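Local coordinates for protein (l-alanine dehydrogenase) (Phormidium lapideum, PDB 1PJC) that catalyses the reversible NAD-dependent oxidative deamination of L-alanine to pyruvate and ammonia, working as a hexamer, at residues F45-Y50 / A55-S60. Numbering follows the deposited sequence.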
ATOM      1  N   PHE A  45      -5.882  15.412  32.668  1.00 28.49           N
ATOM      2  CA  PHE A  45      -7.251  15.304  33.198  1.00 36.43           C
ATOM      3  C   PHE A  45      -7.494  16.217  34.409  1.00 31.80           C
ATOM      4  O   PHE A  45      -6.940  16.008  35.481  1.00 34.27           O
ATOM      5  CB  PHE A  45      -7.580  13.873  33.583  1.00 23.69           C
ATOM      6  CG  PHE A  45      -7.218  12.857  32.532  1.00 44.38           C
ATOM      7  CD1 PHE A  45      -6.349  11.824  32.814  1.00 31.70           C
ATOM      8  CD2 PHE A  45      -7.773  12.926  31.262  1.00 31.41           C
ATOM      9  CE1 PHE A  45      -6.034  10.870  31.842  1.00 31.32           C
ATOM     10  CE2 PHE A  45      -7.497  11.962  30.312  1.00 43.18           C
ATOM     11  CZ  PHE A  45      -6.612  10.936  30.604  1.00 22.86           C
ATOM     12  N   ALA A  46      -8.367  17.196  34.240  1.00 36.30           N
ATOM     13  CA  ALA A  46      -8.711  18.116  35.321  1.00 42.62           C
ATOM     14  C   ALA A  46      -9.630  17.449  36.285  1.00 21.44           C
ATOM     15  O   ALA A  46     -10.358  16.526  35.923  1.00 37.81           O
ATOM     16  CB  ALA A  46      -9.399  19.342  34.757  1.00 37.48           C
ATOM     17  N   ASP A  47      -9.642  17.943  37.526  1.00 31.98           N
ATOM     18  CA  ASP A  47     -10.549  17.424  38.542  1.00 33.17           C
ATOM     19  C   ASP A  47     -11.991  17.495  37.964  1.00 33.06           C
ATOM     20  O   ASP A  47     -12.815  16.604  38.187  1.00 37.96           O
ATOM     21  CB  ASP A  47     -10.462  18.282  39.809  1.00 43.37           C
ATOM     22  CG  ASP A  47      -9.127  18.131  40.553  1.00 42.46           C
ATOM     23  OD1 ASP A  47      -8.206  17.438  40.067  1.00 41.14           O
ATOM     24  OD2 ASP A  47      -8.985  18.773  41.614  1.00 35.17           O
ATOM     25  N   GLN A  48     -12.250  18.570  37.223  1.00 31.25           N
ATOM     26  CA  GLN A  48     -13.551  18.830  36.603  1.00 44.36           C
ATOM     27  C   GLN A  48     -14.029  17.618  35.836  1.00 45.75           C
ATOM     28  O   GLN A  48     -15.184  17.224  35.916  1.00 42.98           O
ATOM     29  CB  GLN A  48     -13.405  20.008  35.635  1.00100.00           C
ATOM     30  CG  GLN A  48     -14.694  20.444  34.942  1.00100.00           C
ATOM     31  CD  GLN A  48     -14.436  21.484  33.835  1.00100.00           C
ATOM     32  OE1 GLN A  48     -14.638  21.204  32.635  1.00100.00           O
ATOM     33  NE2 GLN A  48     -13.910  22.661  34.230  1.00100.00           N
ATOM     34  N   ASP A  49     -13.119  17.057  35.065  1.00 38.54           N
ATOM     35  CA  ASP A  49     -13.401  15.912  34.247  1.00 26.43           C
ATOM     36  C   ASP A  49     -13.739  14.750  35.112  1.00 25.75           C
ATOM     37  O   ASP A  49     -14.551  13.892  34.745  1.00 30.30           O
ATOM     38  CB  ASP A  49     -12.168  15.613  33.407  1.00 27.55           C
ATOM     39  CG  ASP A  49     -11.791  16.775  32.532  1.00 35.88           C
ATOM     40  OD1 ASP A  49     -12.701  17.603  32.258  1.00 77.44           O
ATOM     41  OD2 ASP A  49     -10.608  16.893  32.153  1.00 43.58           O
ATOM     42  N   TYR A  50     -13.120  14.709  36.283  1.00 32.61           N
ATOM     43  CA  TYR A  50     -13.377  13.618  37.218  1.00 26.35           C
ATOM     44  C   TYR A  50     -14.733  13.758  37.879  1.00 46.00           C
ATOM     45  O   TYR A  50     -15.463  12.763  38.094  1.00 30.54           O
ATOM     46  CB  TYR A  50     -12.255  13.536  38.252  1.00 46.09           C
ATOM     47  CG  TYR A  50     -11.029  12.794  37.730  1.00 31.57           C
ATOM     48  CD1 TYR A  50      -9.885  13.497  37.300  1.00 26.69           C
ATOM     49  CD2 TYR A  50     -11.050  11.384  37.570  1.00 25.82           C
ATOM     50  CE1 TYR A  50      -8.741  12.804  36.815  1.00 25.35           C
ATOM     51  CE2 TYR A  50      -9.941  10.696  37.045  1.00 34.14           C
ATOM     52  CZ  TYR A  50      -8.788  11.427  36.675  1.00 24.46           C
ATOM     53  OH  TYR A  50      -7.712  10.750  36.163  1.00 26.06           O
ATOM     54  N   ALA A  55     -16.842  11.051  40.018  1.00 32.45           N
ATOM     55  CA  ALA A  55     -15.840  10.912  41.038  1.00 38.30           C
ATOM     56  C   ALA A  55     -16.091  11.894  42.116  1.00 69.83           C
ATOM     57  O   ALA A  55     -16.571  12.981  41.854  1.00 49.28           O
ATOM     58  CB  ALA A  55     -14.445  11.162  40.457  1.00 25.35           C
ATOM     59  N   GLN A  56     -15.674  11.538  43.324  1.00 41.46           N
ATOM     60  CA  GLN A  56     -15.646  12.458  44.440  1.00 38.78           C
ATOM     61  C   GLN A  56     -14.173  12.855  44.503  1.00 41.94           C
ATOM     62  O   GLN A  56     -13.283  11.999  44.539  1.00 48.45           O
ATOM     63  CB  GLN A  56     -16.061  11.765  45.739  1.00 55.56           C
ATOM     64  CG  GLN A  56     -16.940  10.562  45.515  1.00100.00           C
ATOM     65  CD  GLN A  56     -18.171  10.598  46.355  1.00100.00           C
ATOM     66  OE1 GLN A  56     -19.040   9.743  46.235  1.00100.00           O
ATOM     67  NE2 GLN A  56     -18.252  11.589  47.238  1.00100.00           N
ATOM     68  N   VAL A  57     -13.911  14.141  44.406  1.00 35.51           N
ATOM     69  CA  VAL A  57     -12.552  14.617  44.454  1.00 36.78           C
ATOM     70  C   VAL A  57     -12.155  14.930  45.898  1.00 50.88           C
ATOM     71  O   VAL A  57     -12.713  15.826  46.518  1.00 61.88           O
ATOM     72  CB  VAL A  57     -12.366  15.872  43.593  1.00 33.07           C
ATOM     73  CG1 VAL A  57     -11.020  16.564  43.930  1.00 25.98           C
ATOM     74  CG2 VAL A  57     -12.436  15.504  42.090  1.00 39.34           C
ATOM     75  N   VAL A  58     -11.190  14.182  46.422  1.00 36.77           N
ATOM     76  CA  VAL A  58     -10.716  14.401  47.779  1.00 31.92           C
ATOM     77  C   VAL A  58      -9.444  15.266  47.845  1.00 30.68           C
ATOM     78  O   VAL A  58      -8.549  15.164  46.998  1.00 43.01           O
ATOM     79  CB  VAL A  58     -10.515  13.108  48.533  1.00 33.32           C
ATOM     80  CG1 VAL A  58     -11.825  12.283  48.539  1.00 37.17           C
ATOM     81  CG2 VAL A  58      -9.337  12.328  47.933  1.00 46.70           C
ATOM     82  N   PRO A  59      -9.354  16.072  48.901  1.00 39.39           N
ATOM     83  CA  PRO A  59      -8.264  17.035  49.078  1.00 56.48           C
ATOM     84  C   PRO A  59      -6.900  16.489  49.496  1.00 40.07           C
ATOM     85  O   PRO A  59      -5.898  17.208  49.449  1.00 40.57           O
ATOM     86  CB  PRO A  59      -8.797  17.937  50.201  1.00 46.09           C
ATOM     87  CG  PRO A  59      -9.688  17.001  51.052  1.00 32.13           C
ATOM     88  CD  PRO A  59      -9.997  15.753  50.190  1.00 56.80           C
ATOM     89  N   SER A  60      -6.863  15.255  49.967  1.00 37.77           N
ATOM     90  CA  SER A  60      -5.619  14.711  50.452  1.00 44.00           C
ATOM     91  C   SER A  60      -5.406  13.252  50.079  1.00 29.02           C
ATOM     92  O   SER A  60      -6.380  12.498  49.820  1.00 41.58           O
ATOM     93  CB  SER A  60      -5.531  14.887  51.986  1.00 43.09           C
ATOM     94  OG  SER A  60      -6.105  13.765  52.660  1.00 72.77           O
TER
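Y50 and A55 meet through both backbone and side chain. The amide of A55 donates to Y50 O over 2.9 Å. With an N-H...O angle of 151° and the donor tilted 27° from the carbonyl plane, the bond is moderately bent; it reaches five residues back across the last part of helix 47-53 and ties the helix to the lead-in of the strand. A55 CB points toward the helix, 3.0 Å from Y50 O, close against the same carbonyl that accepts the bond, and 3.9 Å from Y50 CB. Against the tyrosine ring that methyl lies obliquely. The ring itself leads away from the strand: CG stands anti to the carbonyl carbon (chi1 -81°), and the phenol runs in among V16, P20, V23 and I35, where its OH is hydrogen-bonded to L18 O. Helix 47-53 is the connection of a beta-alpha-beta crossover, linking strand 32-36 to its parallel neighbour 56-58, an outermost strand of the N-terminal domain's sheet within this chain. Two residues on from A55, V57 also points toward the helix and spreads its two methyls over the first turn. CG2 faces Y50 CB at 4.3 Å, a looser apolar approach, and also comes near D47 CB at 4.1 Å. CG1, anti to the backbone N, reaches D47 OD2 at 3.8 Å, a van der Waals touch in which the two side chains cross at about a right angle. D47 OD1 accepts a hydrogen bond from Q38 N, just past strand 32-36.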